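Local coordinates for GTPase-activating protein skywalker (Drosophila melanogaster, PDB 6R82), which acts as a GTPase-activating protein for Rab35 and regulates the recycling of synaptic vesicle proteins, and of which this chain is the TLDc domain, at residues M129-S133 and K134-I138; P167-S171 and G172-I176. All coordinates share one frame; numbering follows the deposited sequence.

Interaction 1. Residues M129-S133 and K134-I138; sequences MAADS and KMITI
Asp132 OD1 is gripped by two backbone N-H groups, those of Lys134 and Met135, at the tip of the beta hairpin formed by strands 129-131 and 135-138. Lys134 N lies 2.8 Å from Asp132 OD1 and comes from above the carboxylate, 44° out of its plane. Met135 N, 2.9 Å from the same OD1, arrives nearly end-on to its C-O bond. The first of these bonds makes an Asx turn, and together they pin the carboxylate over the bend. Asp132 manages this because its CG sits between the backbone N and the carbonyl carbon (chi1 61°), folding the acid back over the residues that follow. Asp132 N gives a nearly straight bond of 2.9 Å to Met135 O across the base of the bend, whose corners Ser133 and Lys134 have type I turn angles; Met135 N goes to the carboxylate instead of Asp132 O. Lys134 NZ leads away to a salt bridge with Glu150. Further along, Ala130 and Thr137 exchange two backbone bonds, the shorter being Thr137 N to Ala130 O at 2.9 Å. On their face of the sheet Ala130 CB touches Thr137 CG2 at 3.6 Å. On the other face Ile136 lays CD1 3.9 Å from Ala131 CB, near Trp77 and Tyr48. The bent Met135 chain crosses Asp132 at about a right angle and brings its CE to 3.7 Å from Asp132 OD2.

Interaction 2. Residues P167-S171 and G172-I176; sequences PLCPS and GDFEI
Cys169 meets Phe174 where the loop before strand 173-185 runs into the strand, and this is the tightly packed half of the contact. The thiol lies obliquely to the ring, a sulfur-aromatic contact with Cys169 SG 5.3 Å from the centroid of the Phe174 ring and 64° off its normal. The nearest ring atom is Phe174 CD2, 4.2 Å from Cys169 SG. Closer still is the backbone, with Cys169 SG 3.6 Å from Asp173 O. With chi1 at 51°, Cys169 SG sits between its own backbone N and carbonyl carbon, from where it reaches both Asp173 O and the ring. The Phe174 ring also has Ile176 CG1 at its edge, in the ring plane; Phe174 and Ile176, two residues apart and both buried, lie side by side at the start of strand 173-185.

The outer side is looser and more polar. Ser171 is exposed to solvent, and its OG accepts a bond from Asp173 N at 3.2 Å, long but nearly straight (168°). This closes an ST turn around Gly172, just as strand 173-185 begins. Asp173, also exposed, turns away from the loop and touches Lys156.

Backbone bonds from Gly172 to Thr157, Phe174 to Gly155 and Ile176 to Arg153 zip the stretch onto strand 154-156 and the residues beside it. Inward, the Phe174 ring rests on Ile61 and Thr63 of strand 57-63 and stands edge-to-face with Phe69 of strand 68-73.

Followed from the N terminus, the chain first reaches interaction 1, which closes the hairpin of strands 129-131 and 135-138 at its two-residue corner. It then runs through strands 146-149 and 154-156 and a long loop before interaction 2 turns it into strand 173-185. The two are in series, neither nesting nor crossing, with centres about 17 Å apart and nearest atoms about 7 Å apart. Both belong to the same antiparallel sheet of the TLDc domain. Strand 146-149 provides a bridge between them: its Met148 touches both Ile136 and Ile176, while Ile146 shares backbone hydrogen bonding with Ile138 and touches Leu168.

Interaction 1. Residues M129-S133 and K134-I138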
loop_
_atom_site.group_PDB
_atom_site.type_symbol
_atom_site.label_atom_id
_atom_site.label_comp_id
_atom_site.label_asym_id
_atom_site.label_seq_id
_atom_site.Cartn_x
_atom_site.Cartn_y
_atom_site.Cartn_z
ATOM N N MET A 129 -7.854 -0.402 -4.514
ATOM C CA MET A 129 -7.836 -0.654 -3.078
ATOM C C MET A 129 -9.166 -1.269 -2.656
ATOM O O MET A 129 -10.215 -0.908 -3.188
ATOM C CB MET A 129 -7.613 0.649 -2.262
ATOM C CG MET A 129 -6.383 1.497 -2.670
ATOM S SD MET A 129 -6.461 3.211 -2.040
ATOM C CE MET A 129 -6.323 2.924 -0.277
ATOM N N ALA A 130 -9.114 -2.173 -1.677
ATOM C CA ALA A 130 -10.314 -2.729 -1.054
ATOM C C ALA A 130 -9.969 -3.159 0.368
ATOM O O ALA A 130 -8.838 -3.563 0.635
ATOM C CB ALA A 130 -10.876 -3.912 -1.855
ATOM N N ALA A 131 -10.930 -3.043 1.285
ATOM C CA ALA A 131 -10.641 -3.350 2.685
ATOM C C ALA A 131 -11.931 -3.598 3.451
ATOM O O ALA A 131 -12.943 -2.936 3.213
ATOM C CB ALA A 131 -9.856 -2.209 3.355
ATOM N N ASP A 132 -11.877 -4.531 4.395
ATOM C CA ASP A 132 -13.012 -4.760 5.288
ATOM C C ASP A 132 -12.470 -5.271 6.618
ATOM O O ASP A 132 -11.296 -5.064 6.940
ATOM C CB ASP A 132 -14.043 -5.701 4.632
ATOM C CG ASP A 132 -13.483 -7.090 4.307
ATOM O OD1 ASP A 132 -12.463 -7.519 4.899
ATOM O OD2 ASP A 132 -14.100 -7.771 3.452
ATOM N N SER A 133 -13.314 -5.958 7.396
ATOM C CA SER A 133 -12.872 -6.409 8.711
ATOM C C SER A 133 -12.008 -7.660 8.646
ATOM O O SER A 133 -11.368 -8.011 9.647
ATOM C CB SER A 133 -14.075 -6.663 9.620
ATOM O OG SER A 133 -14.760 -7.847 9.230
ATOM N N LYS A 134 -11.977 -8.344 7.506
ATOM C CA LYS A 134 -11.206 -9.572 7.372
ATOM C C LYS A 134 -9.903 -9.391 6.606
ATOM O O LYS A 134 -8.982 -10.199 6.787
ATOM C CB LYS A 134 -12.037 -10.655 6.660
ATOM C CG LYS A 134 -13.366 -11.023 7.354
ATOM C CD LYS A 134 -13.165 -11.377 8.804
ATOM C CE LYS A 134 -12.932 -12.878 8.971
ATOM N NZ LYS A 134 -12.472 -13.203 10.358
ATOM N N MET A 135 -9.806 -8.380 5.744
ATOM C CA MET A 135 -8.637 -8.272 4.881
ATOM C C MET A 135 -8.471 -6.852 4.361
ATOM O O MET A 135 -9.416 -6.059 4.299
ATOM C CB MET A 135 -8.727 -9.230 3.688
ATOM C CG MET A 135 -9.903 -8.944 2.779
ATOM S SD MET A 135 -9.579 -7.689 1.511
ATOM C CE MET A 135 -11.187 -6.888 1.377
ATOM N N ILE A 136 -7.246 -6.571 3.939
ATOM C CA ILE A 136 -6.902 -5.379 3.187
ATOM C C ILE A 136 -6.170 -5.849 1.938
ATOM O O ILE A 136 -5.328 -6.750 2.014
ATOM C CB ILE A 136 -6.052 -4.417 4.042
ATOM C CG1 ILE A 136 -6.065 -3.015 3.464
ATOM C CG2 ILE A 136 -4.623 -4.919 4.239
ATOM C CD1 ILE A 136 -6.197 -1.958 4.537
ATOM N N THR A 137 -6.532 -5.297 0.779
ATOM C CA THR A 137 -5.932 -5.748 -0.470
ATOM C C THR A 137 -5.685 -4.556 -1.385
ATOM O O THR A 137 -6.373 -3.535 -1.303
ATOM C CB THR A 137 -6.811 -6.808 -1.180
ATOM O OG1 THR A 137 -6.138 -7.321 -2.340
ATOM C CG2 THR A 137 -8.124 -6.220 -1.613
ATOM N N ILE A 138 -4.682 -4.694 -2.257
ATOM C CA ILE A 138 -4.309 -3.657 -3.218
ATOM C C ILE A 138 -3.992 -4.322 -4.549
ATOM O O ILE A 138 -3.180 -5.250 -4.602
ATOM C CB ILE A 138 -3.091 -2.840 -2.740
ATOM C CG1 ILE A 138 -3.361 -2.194 -1.378
ATOM C CG2 ILE A 138 -2.688 -1.805 -3.799
ATOM C CD1 ILE A 138 -2.116 -1.706 -0.697
#

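Interaction 2. Residues P167-S171 and G172-I176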
loop_
_atom_site.group_PDB
_atom_site.type_symbol
_atom_site.label_atom_id
_atom_site.label_comp_id
_atom_site.label_asym_id
_atom_site.label_seq_id
_atom_site.Cartn_x
_atom_site.Cartn_y
_atom_site.Cartn_z
ATOM N N PRO A 167 4.271 -11.672 -8.847
ATOM C CA PRO A 167 4.339 -11.780 -7.386
ATOM C C PRO A 167 5.541 -11.018 -6.845
ATOM O O PRO A 167 6.667 -11.185 -7.312
ATOM C CB PRO A 167 4.458 -13.289 -7.156
ATOM C CG PRO A 167 3.676 -13.876 -8.298
ATOM C CD PRO A 167 3.927 -12.959 -9.481
ATOM N N LEU A 168 5.288 -10.138 -5.878
ATOM C CA LEU A 168 6.320 -9.234 -5.382
ATOM C C LEU A 168 7.314 -9.918 -4.451
ATOM O O LEU A 168 8.282 -9.280 -4.018
ATOM C CB LEU A 168 5.670 -8.028 -4.695
ATOM C CG LEU A 168 4.459 -7.461 -5.447
ATOM C CD1 LEU A 168 3.640 -6.547 -4.557
ATOM C CD2 LEU A 168 4.904 -6.722 -6.694
ATOM N N CYS A 169 7.098 -11.185 -4.131
ATOM C CA CYS A 169 8.131 -12.067 -3.612
ATOM C C CYS A 169 7.989 -13.400 -4.337
ATOM O O CYS A 169 6.908 -13.718 -4.842
ATOM C CB CYS A 169 8.038 -12.247 -2.091
ATOM S SG CYS A 169 6.423 -12.713 -1.451
ATOM N N PRO A 170 9.077 -14.182 -4.432
ATOM C CA PRO A 170 9.022 -15.402 -5.272
ATOM C C PRO A 170 7.929 -16.382 -4.862
ATOM O O PRO A 170 7.108 -16.775 -5.705
ATOM C CB PRO A 170 10.432 -15.986 -5.103
ATOM C CG PRO A 170 11.294 -14.785 -4.774
ATOM C CD PRO A 170 10.424 -13.961 -3.874
ATOM N N SER A 171 7.902 -16.798 -3.595
ATOM C CA SER A 171 6.752 -17.517 -3.068
ATOM C C SER A 171 5.519 -16.619 -3.099
ATOM O O SER A 171 5.606 -15.401 -2.925
ATOM C CB SER A 171 7.033 -17.990 -1.640
ATOM O OG SER A 171 5.852 -17.993 -0.857
ATOM N N GLY A 172 4.354 -17.226 -3.331
ATOM C CA GLY A 172 3.140 -16.423 -3.416
ATOM C C GLY A 172 2.610 -15.890 -2.098
ATOM O O GLY A 172 1.655 -15.107 -2.109
ATOM N N ASP A 173 3.195 -16.301 -0.973
ATOM C CA ASP A 173 2.749 -15.949 0.367
ATOM C C ASP A 173 3.891 -15.297 1.131
ATOM O O ASP A 173 5.047 -15.305 0.698
ATOM C CB ASP A 173 2.284 -17.184 1.150
ATOM C CG ASP A 173 1.445 -18.127 0.320
ATOM O OD1 ASP A 173 0.608 -17.644 -0.477
ATOM O OD2 ASP A 173 1.626 -19.354 0.466
ATOM N N PHE A 174 3.560 -14.760 2.302
ATOM C CA PHE A 174 4.572 -14.167 3.160
ATOM C C PHE A 174 4.006 -14.008 4.558
ATOM O O PHE A 174 2.788 -14.002 4.762
ATOM C CB PHE A 174 5.063 -12.811 2.617
ATOM C CG PHE A 174 3.963 -11.800 2.375
ATOM C CD1 PHE A 174 3.581 -10.910 3.371
ATOM C CD2 PHE A 174 3.321 -11.735 1.145
ATOM C CE1 PHE A 174 2.572 -9.984 3.142
ATOM C CE2 PHE A 174 2.318 -10.819 0.914
ATOM C CZ PHE A 174 1.939 -9.943 1.913
ATOM N N GLU A 175 4.912 -13.899 5.518
ATOM C CA GLU A 175 4.587 -13.468 6.863
ATOM C C GLU A 175 5.186 -12.087 7.077
ATOM O O GLU A 175 6.307 -11.813 6.634
ATOM C CB GLU A 175 5.120 -14.436 7.915
ATOM C CG GLU A 175 4.377 -14.348 9.231
ATOM C CD GLU A 175 5.126 -15.003 10.366
ATOM O OE1 GLU A 175 6.226 -15.537 10.116
ATOM O OE2 GLU A 175 4.618 -14.985 11.507
ATOM N N ILE A 176 4.436 -11.224 7.751
ATOM C CA ILE A 176 4.816 -9.829 7.927
ATOM C C ILE A 176 5.694 -9.714 9.163
ATOM O O ILE A 176 5.262 -10.034 10.275
ATOM C CB ILE A 176 3.576 -8.930 8.042
ATOM C CG1 ILE A 176 2.831 -8.922 6.705
ATOM C CG2 ILE A 176 3.973 -7.511 8.465
ATOM C CD1 ILE A 176 1.382 -9.347 6.809
#